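Local atomic coordinates of sister chromatid cohesion protein (Chaetomium thermophilum, PDB entry 5T8V), a protein that probably acts as a cohesin loader that binds chromatin, the chain here being the C-terminal, HEAT-repeat part of the fungal Scc2 protein. Residues N720-R723 and V724-S727; I729-G732 and L733-V737. All coordinates share one frame; numbering follows the deposited sequence.

Contact 1: N720-R723 and V724-S727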
# COMPACT_ATOMS: atom_id res chain seq x y z
N ASN A 720 -10.96 -1.49 21.54
CA ASN A 720 -12.32 -0.95 21.50
C ASN A 720 -13.26 -1.80 22.35
O ASN A 720 -13.31 -3.02 22.18
CB ASN A 720 -12.81 -0.89 20.06
CG ASN A 720 -13.75 0.26 19.81
OD1 ASN A 720 -14.66 0.51 20.59
ND2 ASN A 720 -13.54 0.97 18.71
N SER A 721 -14.00 -1.15 23.24
CA SER A 721 -14.98 -1.82 24.08
C SER A 721 -16.36 -1.90 23.43
O SER A 721 -17.29 -2.42 24.05
CB SER A 721 -15.09 -1.11 25.43
OG SER A 721 -15.49 0.24 25.27
N ASN A 722 -16.51 -1.39 22.21
CA ASN A 722 -17.78 -1.48 21.51
C ASN A 722 -18.19 -2.94 21.34
O ASN A 722 -17.42 -3.75 20.82
CB ASN A 722 -17.68 -0.78 20.15
CG ASN A 722 -18.99 -0.82 19.37
OD1 ASN A 722 -19.60 -1.87 19.21
ND2 ASN A 722 -19.41 0.34 18.87
N ARG A 723 -19.40 -3.27 21.79
CA ARG A 723 -19.84 -4.66 21.76
C ARG A 723 -20.17 -5.12 20.35
O ARG A 723 -19.97 -6.30 20.03
CB ARG A 723 -21.05 -4.84 22.68
CG ARG A 723 -20.70 -4.78 24.16
CD ARG A 723 -21.93 -4.63 25.03
NE ARG A 723 -21.62 -4.88 26.44
CZ ARG A 723 -22.43 -4.59 27.45
NH1 ARG A 723 -23.62 -4.04 27.22
NH2 ARG A 723 -22.06 -4.86 28.69
N VAL A 724 -20.68 -4.23 19.50
CA VAL A 724 -20.99 -4.60 18.13
C VAL A 724 -19.71 -4.96 17.38
O VAL A 724 -19.61 -6.03 16.75
CB VAL A 724 -21.76 -3.47 17.42
CG1 VAL A 724 -22.20 -3.90 16.03
CG2 VAL A 724 -22.97 -3.05 18.25
N LEU A 725 -18.71 -4.08 17.44
CA LEU A 725 -17.40 -4.39 16.86
C LEU A 725 -16.87 -5.71 17.41
O LEU A 725 -16.70 -6.68 16.67
CB LEU A 725 -16.41 -3.27 17.15
CG LEU A 725 -16.58 -1.91 16.46
CD1 LEU A 725 -15.30 -1.11 16.64
CD2 LEU A 725 -16.94 -2.05 14.99
N ARG A 726 -16.61 -5.76 18.72
CA ARG A 726 -16.02 -6.95 19.32
C ARG A 726 -16.75 -8.22 18.90
O ARG A 726 -16.12 -9.23 18.58
CB ARG A 726 -16.01 -6.82 20.85
CG ARG A 726 -14.85 -6.00 21.40
CD ARG A 726 -14.92 -5.90 22.91
NE ARG A 726 -13.67 -5.40 23.49
CZ ARG A 726 -13.48 -5.17 24.78
NH1 ARG A 726 -14.46 -5.38 25.65
NH2 ARG A 726 -12.31 -4.72 25.21
N SER A 727 -18.08 -8.18 18.87
CA SER A 727 -18.84 -9.36 18.49
C SER A 727 -18.62 -9.72 17.02
O SER A 727 -18.50 -10.90 16.68
CB SER A 727 -20.33 -9.15 18.76
OG SER A 727 -20.84 -8.06 18.02
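Asn722 sets its amide against Val724 and Leu725, offering OD1 to the first helical turn. Asn722 CG lies anti to its backbone N (chi1 -179°), and this carries Asn722 OD1 to 3.0 Å from Leu725 N; the bond is fairly straight, 158° at the hydrogen, although the donor stands above the amide carbonyl plane. Val724 N, 2.6 Å from Asn722 OD1, adds only a weak, strongly bent bond. Asn722 O meanwhile accepts from Arg726 N at 3.0 Å, so the residue grips the turn through both its side chain and its backbone.

Leu725 packs on the Asn722 side chain, its CG 3.9 Å from Asn722 CG, while Leu725 CD1 reaches the amide of Asn720, 3.4 Å from Asn720 ND2, the two side chains crossing at a slant. The Asn720 amide is held at both ends, since Asn720 OD1 accepts from Asn722 N at 3.1 Å and ND2 is hydrogen-bonded to Glu687.

The Arg726 chain, extended from CG to NE, runs back alongside the loop. Ser721 CA sits over the centre of one guanidinium face, 3.7 Å above its plane; Arg726 NE is hydrogen-bonded to Tyr717 O, and the Tyr717 ring makes a cation-pi contact with the same residue. Arg723 forms a salt bridge with Glu775 through NH2.

The arrangement is an Asx turn at Asn720 leading into an asparagine N-cap at Asn722, a compact way of joining helix 703-719 to helix 723-735 in a HEAT-repeat solenoid.

Contact 2: I729-G732 and L733-V737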
# COMPACT_ATOMS: atom_id res chain seq x y z
N ILE A 729 -15.88 -8.98 15.20
CA ILE A 729 -14.51 -9.51 15.19
C ILE A 729 -14.53 -10.97 15.60
O ILE A 729 -14.03 -11.85 14.88
CB ILE A 729 -13.61 -8.69 16.14
CG1 ILE A 729 -13.64 -7.19 15.81
CG2 ILE A 729 -12.18 -9.22 16.09
CD1 ILE A 729 -13.06 -6.82 14.48
N ALA A 730 -15.10 -11.26 16.77
CA ALA A 730 -15.08 -12.63 17.29
C ALA A 730 -15.81 -13.58 16.35
O ALA A 730 -15.42 -14.74 16.20
CB ALA A 730 -15.71 -12.66 18.68
N ASN A 731 -16.88 -13.10 15.71
CA ASN A 731 -17.62 -13.96 14.79
C ASN A 731 -16.77 -14.31 13.57
O ASN A 731 -16.75 -15.47 13.14
CB ASN A 731 -18.92 -13.27 14.35
CG ASN A 731 -19.85 -14.22 13.63
OD1 ASN A 731 -19.65 -14.54 12.46
ND2 ASN A 731 -20.89 -14.67 14.32
N GLY A 732 -16.05 -13.34 13.01
CA GLY A 732 -15.17 -13.64 11.90
C GLY A 732 -14.02 -14.56 12.29
O GLY A 732 -13.77 -15.58 11.65
N LEU A 733 -13.31 -14.20 13.37
CA LEU A 733 -12.25 -15.05 13.88
C LEU A 733 -12.72 -16.49 14.04
O LEU A 733 -12.06 -17.43 13.59
CB LEU A 733 -11.74 -14.51 15.22
CG LEU A 733 -10.84 -13.28 15.17
CD1 LEU A 733 -10.71 -12.65 16.55
CD2 LEU A 733 -9.47 -13.66 14.63
N LEU A 734 -13.87 -16.67 14.69
CA LEU A 734 -14.40 -18.02 14.87
C LEU A 734 -14.69 -18.68 13.53
O LEU A 734 -14.38 -19.86 13.33
CB LEU A 734 -15.65 -17.98 15.74
CG LEU A 734 -15.41 -17.92 17.25
CD1 LEU A 734 -16.64 -17.45 18.01
CD2 LEU A 734 -14.96 -19.28 17.77
N HIS A 735 -15.28 -17.94 12.59
CA HIS A 735 -15.50 -18.49 11.25
C HIS A 735 -14.20 -18.97 10.62
O HIS A 735 -14.22 -19.87 9.77
CB HIS A 735 -16.17 -17.46 10.35
CG HIS A 735 -17.65 -17.65 10.20
ND1 HIS A 735 -18.57 -16.97 10.97
CD2 HIS A 735 -18.37 -18.44 9.37
CE1 HIS A 735 -19.79 -17.33 10.62
NE2 HIS A 735 -19.69 -18.23 9.66
N ARG A 736 -13.07 -18.38 11.01
CA ARG A 736 -11.79 -18.74 10.43
C ARG A 736 -11.12 -19.92 11.12
O ARG A 736 -9.92 -20.15 10.91
CB ARG A 736 -10.85 -17.53 10.44
CG ARG A 736 -11.32 -16.37 9.57
CD ARG A 736 -10.79 -16.49 8.14
NE ARG A 736 -11.19 -17.73 7.48
CZ ARG A 736 -12.33 -17.91 6.83
NH1 ARG A 736 -13.22 -16.93 6.73
NH2 ARG A 736 -12.60 -19.08 6.26
N VAL A 737 -11.85 -20.67 11.95
CA VAL A 737 -11.29 -21.89 12.53
C VAL A 737 -11.36 -23.04 11.54
O VAL A 737 -10.49 -23.93 11.55
CB VAL A 737 -12.00 -22.24 13.85
CG1 VAL A 737 -11.46 -23.54 14.43
CG2 VAL A 737 -11.85 -21.11 14.85
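His735 and Asn731, one helical turn apart, lie side by side and point the same way, with ring and amide planes 37° apart. Asn731 O takes two bonds: His735 N at 2.9 Å and His735 ND1 at 3.2 Å arrive from opposite faces of the carbonyl plane. The oxygen lies near the ring plane, at its edge; a carbonyl oxygen can only accept, so ND1 carries the proton. Asn731 OD1 also stands 3.0 Å from His735 ND1, but this bond is weak because poorly angled; Asn731 ND2 is bonded to Thr783 O. A leucine in place of His735 would probably leave Asn731 O with the backbone donor alone and Asn731 OD1 without its ring partner, the amide less firmly oriented.

Backbone bonds of the i to i+4 kind link the two segments, the straightest being Leu733 N to Ile729 O, 172° at the hydrogen. The last is Arg736 N to Gly732 O, 3.0 Å, in this helix of the HEAT-repeat array; Arg736 is the first residue to leave helical backbone angles.

Apolar contact is carried by Ile729 and Leu733, side by side, Ile729 CG2 lying 3.8 Å from Leu733 CD1. Leu733 CG, beside its backbone N (chi1 -76°), keeps CD1 there. Both pack on helix 703-719, Ile729 on Tyr717 and Leu733 on Met710. Leu734 meets Ile752 and Val796; Leu733 also reaches helix 742-755 through Val751 and Ile755.

In the fold
Contacts 1 and 2 lie in series on helix 723-735, their centres about 14 Å apart: contact 1 includes the loop after helix 703-719 and the first turn, and contact 2 the last turns and the exit. They make no further touch with each other and sit on the same side of the chain's centre, both within the part of the chain related to PDS5. Contact 1 is a surface feature beside helices 685-696 and 773-786, whereas contact 2 is largely buried among helices 703-719, 742-755 and 791-801. Helix 723-735 thus starts with a side-chain cap and is packed along its later turns, within an extended, largely helical HEAT-repeat solenoid.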